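Local coordinates for protein endosialidase (Enterobacteria phage phi92, PDB 4HIZ) that cleaves polysialic acid as an endosialidase, hydrolysing alpha-2,8 and probably also alpha-2,9 linkages in sialic acid polymers, at residues Leu40-Ile43 with Ser44-Lys47; Glu54-Val57 with Gly58-Leu61. All blocks are in the same frame, centred on the assembly; numbering follows the deposited sequence. Where two conformers were deposited one is given.

Interaction 1 of 2, residues Leu40-Ile43 with Ser44-Lys47; sequences LPDI and SKFK
The backbone of D42 and I43 bends into a short 3-10 turn over S44 and K45, with K45 N bonded to D42 O at 3.0 Å (N-H...O 158°) and F46 N to I43 O at 3.1 Å. Both amides lie above the plane of the carbonyl they meet. D42 is also the centre of an inverse gamma turn that leads the chain into this winding. Its carboxylate reaches forward over the turn because CG stands anti to the backbone N (chi1 -168°). In the S44 conformer described here OG donates to D42 OD1, 3.0 Å, on the syn side but 34° out of the carboxylate plane; S44 has a second conformer, so this bond may not be permanent. Aspartate, short and forked, suits the place: OD1 also accepts the backbone N of H527 of the second subunit, while OD2 pairs with K523 of that subunit. D42 and K45 run alongside each other, OD2 lying 3.3 Å from K45 CG. K45, bent at chi2 and chi3, carries its ammonium away from D42 (NZ to OD2 6.4 Å) to a salt bridge with D70 of the second subunit. On another flank the F46 ring turns its edge to the backbone: D42 O lies near the ring plane, 3.2 Å from CD1, while P41 CG comes obliquely to CE1 at 3.8 Å, the two side chains crossing at about a right angle. The rigid pyrrolidine gives F46 an apolar neighbour, and F51 meets the same ring edge-to-face. I43 packs on F51 and Y63 of its own chain and on F529 of the second subunit. With K523 and H527 N of that subunit as donors, the D42 carboxylate is probably stabilised in its charged form, and the turn is thereby tied to the neighbouring subunit.

Interaction 2 of 2, residues Glu54-Val57 with Gly58-Leu61; sequences ERIV and GQPL
A type II beta turn from I56 to Q59 forms the end of the connection between strands 49-53 and 61-64, closed by Q59 N bonding I56 O at 3.0 Å. G58 occupies the third position with a positive phi (90°), where a beta carbon would collide with V57 O; glycine is therefore the natural residue here. E54 reaches across the loop: with CG anti to its carbonyl carbon (chi1 -63°) and the chain extended beyond, OE1 accepts G58 N at 2.9 Å in a nearly straight bond (169°), the donor standing above the carboxylate plane. The aliphatic part of the same side chain runs beside P60, CG lying 3.6 Å from P60 CA, so the long glutamate supplies both an acceptor and an apolar flank. I56 and Q59 likewise lie side by side, CG2 of I56 at 3.9 Å from NE2 of Q59, and Q59 OE1 is held by the backbone N of G422. Two waters complete the loop. One accepts from I56 N and donates to Q59 O; the other donates to V57 O at 3.0 Å and accepts from Q59 NE2 at 2.9 Å.

How the interactions relate
Both contacts are turns in the N-terminal extension, arranged in series: interaction 1 brings the chain into strand 49-53, and interaction 2 carries it from that strand to 61-64. Their centres are 19 Å apart and their nearest atoms about 6 Å, without touching. Strand 49-53 ties them together, since side chains of 40-43 rest on its F51 and Y53, and Y53 is bonded through its backbone to L61. Their surroundings differ: 40-47 faces a second subunit, whereas no other chain of the assembly touches 54-61, whose R55 and Q59 instead reach the 421-424 region of their own chain. Neither includes a glycan-binding residue.

Interaction 1 of 2, residues Leu40-Ile43 with Ser44-Lys47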
ATOM      1  N   LEU A  40       2.200  37.645  16.714  1.00 19.89           N
ATOM      2  CA  LEU A  40       2.193  36.258  17.233  1.00 19.79           C
ATOM      3  C   LEU A  40       3.561  35.875  17.748  1.00 18.59           C
ATOM      4  O   LEU A  40       4.563  36.159  17.080  1.00 18.59           O
ATOM      5  CB  LEU A  40       1.715  35.224  16.194  1.00 19.89           C
ATOM      6  CG  LEU A  40       0.237  35.397  15.813  1.00 21.52           C
ATOM      7  CD1 LEU A  40      -0.160  34.401  14.737  1.00 23.18           C
ATOM      8  CD2 LEU A  40      -0.666  35.217  17.033  1.00 20.74           C
ATOM      9  N   PRO A  41       3.615  35.219  18.927  1.00 17.41           N
ATOM     10  CA  PRO A  41       4.892  34.785  19.484  1.00 18.06           C
ATOM     11  C   PRO A  41       5.279  33.436  18.878  1.00 18.01           C
ATOM     12  O   PRO A  41       4.662  32.988  17.910  1.00 18.42           O
ATOM     13  CB  PRO A  41       4.567  34.632  20.965  1.00 18.12           C
ATOM     14  CG  PRO A  41       3.150  34.089  20.961  1.00 18.16           C
ATOM     15  CD  PRO A  41       2.474  34.865  19.815  1.00 17.49           C
ATOM     16  N   ASP A  42       6.295  32.802  19.436  1.00 17.83           N
ATOM     17  CA  ASP A  42       6.693  31.490  18.971  1.00 17.91           C
ATOM     18  C   ASP A  42       5.717  30.471  19.573  1.00 17.11           C
ATOM     19  O   ASP A  42       5.967  29.905  20.635  1.00 18.53           O
ATOM     20  CB  ASP A  42       8.114  31.220  19.452  1.00 17.98           C
ATOM     21  CG  ASP A  42       8.736  30.001  18.788  1.00 19.07           C
ATOM     22  OD1 ASP A  42       8.020  29.249  18.089  1.00 18.34           O
ATOM     23  OD2 ASP A  42       9.953  29.808  18.981  1.00 20.43           O
ATOM     24  N   ILE A  43       4.596  30.254  18.897  1.00 15.79           N
ATOM     25  CA  ILE A  43       3.527  29.411  19.435  1.00 15.93           C
ATOM     26  C   ILE A  43       3.974  27.986  19.802  1.00 17.04           C
ATOM     27  O   ILE A  43       3.509  27.416  20.793  1.00 16.22           O
ATOM     28  CB  ILE A  43       2.316  29.453  18.474  1.00 15.08           C
ATOM     29  CG1 ILE A  43       1.731  30.861  18.471  1.00 16.89           C
ATOM     30  CG2 ILE A  43       1.196  28.451  18.916  1.00 15.25           C
ATOM     31  CD1 ILE A  43       0.683  31.058  17.370  1.00 16.42           C
ATOM     32  N   SER A  44       4.930  27.434  19.057  1.00 18.32           N
ATOM     33  CA  SER A  44       5.344  26.059  19.316  0.51 19.55           C
ATOM     34  C   SER A  44       6.092  25.901  20.650  1.00 20.21           C
ATOM     35  O   SER A  44       6.269  24.780  21.131  1.00 22.46           O
ATOM     36  CB  SER A  44       6.192  25.539  18.162  0.51 20.80           C
ATOM     37  OG  SER A  44       7.337  26.338  18.030  0.51 21.43           O
ATOM     38  N   LYS A  45       6.508  27.016  21.254  1.00 20.47           N
ATOM     39  CA  LYS A  45       7.180  26.994  22.559  1.00 23.06           C
ATOM     40  C   LYS A  45       6.215  27.143  23.754  1.00 22.63           C
ATOM     41  O   LYS A  45       6.657  27.306  24.909  1.00 25.10           O
ATOM     42  CB  LYS A  45       8.251  28.081  22.636  1.00 26.38           C
ATOM     43  CG  LYS A  45       9.363  27.946  21.594  1.00 31.77           C
ATOM     44  CD  LYS A  45       9.993  26.536  21.581  1.00 39.85           C
ATOM     45  CE  LYS A  45      10.834  26.256  22.822  1.00 45.07           C
ATOM     46  NZ  LYS A  45      11.514  24.896  22.828  1.00 45.91           N
ATOM     47  N   PHE A  46       4.918  27.078  23.492  1.00 19.93           N
ATOM     48  CA  PHE A  46       3.926  27.159  24.561  1.00 19.23           C
ATOM     49  C   PHE A  46       3.128  25.876  24.571  1.00 18.47           C
ATOM     50  O   PHE A  46       2.934  25.238  23.510  1.00 17.27           O
ATOM     51  CB  PHE A  46       2.914  28.258  24.288  1.00 19.57           C
ATOM     52  CG  PHE A  46       3.460  29.655  24.385  1.00 21.10           C
ATOM     53  CD1 PHE A  46       4.185  30.203  23.332  1.00 21.45           C
ATOM     54  CD2 PHE A  46       3.207  30.439  25.518  1.00 22.56           C
ATOM     55  CE1 PHE A  46       4.660  31.519  23.396  1.00 22.45           C
ATOM     56  CE2 PHE A  46       3.686  31.764  25.611  1.00 23.30           C
ATOM     57  CZ  PHE A  46       4.414  32.305  24.550  1.00 22.83           C
ATOM     58  N   LYS A  47       2.620  25.508  25.744  1.00 18.06           N
ATOM     59  CA  LYS A  47       1.468  24.616  25.765  1.00 18.54           C
ATOM     60  C   LYS A  47       0.353  25.248  26.567  1.00 17.35           C
ATOM     61  O   LYS A  47       0.578  26.165  27.365  1.00 17.79           O
ATOM     62  CB  LYS A  47       1.814  23.241  26.365  1.00 21.80           C
ATOM     63  CG  LYS A  47       2.053  23.243  27.870  1.00 25.99           C
ATOM     64  CD  LYS A  47       2.029  21.817  28.439  1.00 30.46           C
ATOM     65  CE  LYS A  47       2.375  21.820  29.929  1.00 33.26           C
ATOM     66  NZ  LYS A  47       2.405  20.458  30.514  1.00 34.75           N
TER

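Interaction 2 of 2, residues Glu54-Val57 with Gly58-Leu61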
ATOM      1  N   GLU A  54      -4.742  40.767  16.312  1.00 15.14           N
ATOM      2  CA  GLU A  54      -5.439  41.402  15.182  1.00 16.84           C
ATOM      3  C   GLU A  54      -4.520  41.526  13.958  1.00 17.33           C
ATOM      4  O   GLU A  54      -3.907  42.579  13.716  1.00 19.53           O
ATOM      5  CB  GLU A  54      -5.965  42.789  15.579  1.00 18.65           C
ATOM      6  CG  GLU A  54      -7.001  42.729  16.702  1.00 20.65           C
ATOM      7  CD  GLU A  54      -7.532  44.088  17.140  1.00 23.33           C
ATOM      8  OE1 GLU A  54      -7.355  45.102  16.421  1.00 23.04           O
ATOM      9  OE2 GLU A  54      -8.146  44.128  18.232  1.00 25.52           O
ATOM     10  N   ARG A  55      -4.451  40.450  13.177  1.00 16.43           N
ATOM     11  CA  ARG A  55      -3.741  40.479  11.896  1.00 15.65           C
ATOM     12  C   ARG A  55      -4.266  41.638  11.049  1.00 15.89           C
ATOM     13  O   ARG A  55      -3.495  42.427  10.454  1.00 17.01           O
ATOM     14  CB  ARG A  55      -3.971  39.163  11.143  1.00 15.36           C
ATOM     15  CG  ARG A  55      -3.095  39.047   9.880  1.00 17.00           C
ATOM     16  CD  ARG A  55      -3.419  37.788   9.069  1.00 16.62           C
ATOM     17  NE  ARG A  55      -4.662  37.946   8.320  1.00 15.46           N
ATOM     18  CZ  ARG A  55      -4.753  38.438   7.087  1.00 14.92           C
ATOM     19  NH1 ARG A  55      -3.643  38.820   6.426  1.00 16.00           N
ATOM     20  NH2 ARG A  55      -5.957  38.546   6.506  1.00 15.90           N
ATOM     21  N   ILE A  56      -5.596  41.750  11.039  1.00 16.19           N
ATOM     22  CA  ILE A  56      -6.282  42.852  10.404  1.00 17.60           C
ATOM     23  C   ILE A  56      -6.861  43.707  11.529  1.00 18.95           C
ATOM     24  O   ILE A  56      -7.574  43.191  12.395  1.00 17.50           O
ATOM     25  CB  ILE A  56      -7.419  42.349   9.494  1.00 17.88           C
ATOM     26  CG1 ILE A  56      -6.887  41.418   8.397  1.00 17.70           C
ATOM     27  CG2 ILE A  56      -8.170  43.535   8.859  1.00 18.03           C
ATOM     28  CD1 ILE A  56      -5.784  42.045   7.490  1.00 18.14           C
ATOM     29  N   VAL A  57      -6.547  45.001  11.538  1.00 20.92           N
ATOM     30  CA  VAL A  57      -6.979  45.844  12.651  1.00 23.43           C
ATOM     31  C   VAL A  57      -8.493  45.823  12.817  1.00 21.98           C
ATOM     32  O   VAL A  57      -9.228  45.946  11.842  1.00 22.40           O
ATOM     33  CB  VAL A  57      -6.498  47.293  12.479  1.00 27.79           C
ATOM     34  CG1 VAL A  57      -7.092  48.179  13.564  1.00 29.30           C
ATOM     35  CG2 VAL A  57      -4.963  47.336  12.526  1.00 29.83           C
ATOM     36  N   GLY A  58      -8.951  45.632  14.055  1.00 20.87           N
ATOM     37  CA  GLY A  58     -10.376  45.617  14.336  1.00 20.06           C
ATOM     38  C   GLY A  58     -10.992  44.236  14.223  1.00 19.10           C
ATOM     39  O   GLY A  58     -12.187  44.087  14.495  1.00 20.45           O
ATOM     40  N   GLN A  59     -10.202  43.242  13.810  1.00 16.83           N
ATOM     41  CA  GLN A  59     -10.709  41.872  13.660  1.00 16.29           C
ATOM     42  C   GLN A  59      -9.895  40.851  14.452  1.00 15.23           C
ATOM     43  O   GLN A  59      -9.117  40.068  13.877  1.00 15.61           O
ATOM     44  CB  GLN A  59     -10.802  41.493  12.169  1.00 15.75           C
ATOM     45  CG  GLN A  59     -11.808  42.369  11.427  1.00 15.49           C
ATOM     46  CD  GLN A  59     -12.149  41.847  10.051  1.00 15.64           C
ATOM     47  OE1 GLN A  59     -12.582  40.697   9.914  1.00 16.30           O
ATOM     48  NE2 GLN A  59     -11.996  42.701   9.014  1.00 15.83           N
ATOM     49  N   PRO A  60     -10.057  40.857  15.784  1.00 16.10           N
ATOM     50  CA  PRO A  60      -9.288  39.921  16.609  1.00 16.45           C
ATOM     51  C   PRO A  60      -9.729  38.463  16.375  1.00 15.29           C
ATOM     52  O   PRO A  60     -10.925  38.157  16.159  1.00 15.90           O
ATOM     53  CB  PRO A  60      -9.631  40.345  18.043  1.00 18.01           C
ATOM     54  CG  PRO A  60     -11.006  40.993  17.933  1.00 18.40           C
ATOM     55  CD  PRO A  60     -11.062  41.617  16.563  1.00 17.66           C
ATOM     56  N   LEU A  61      -8.733  37.582  16.378  1.00 13.76           N
ATOM     57  CA  LEU A  61      -8.936  36.151  16.283  1.00 13.60           C
ATOM     58  C   LEU A  61      -7.986  35.560  17.309  1.00 13.35           C
ATOM     59  O   LEU A  61      -6.989  36.207  17.697  1.00 13.94           O
ATOM     60  CB  LEU A  61      -8.570  35.656  14.874  1.00 14.10           C
ATOM     61  CG  LEU A  61      -9.435  36.271  13.750  1.00 14.40           C
ATOM     62  CD1 LEU A  61      -8.847  35.974  12.383  1.00 15.64           C
ATOM     63  CD2 LEU A  61     -10.875  35.683  13.867  1.00 13.86           C
TER
HETATM   64  O   HOH W   1      -7.294  39.423  11.967  1.00 14.39           O
HETATM   65  O   HOH W   2     -11.204  45.421   9.657  1.00 34.29           O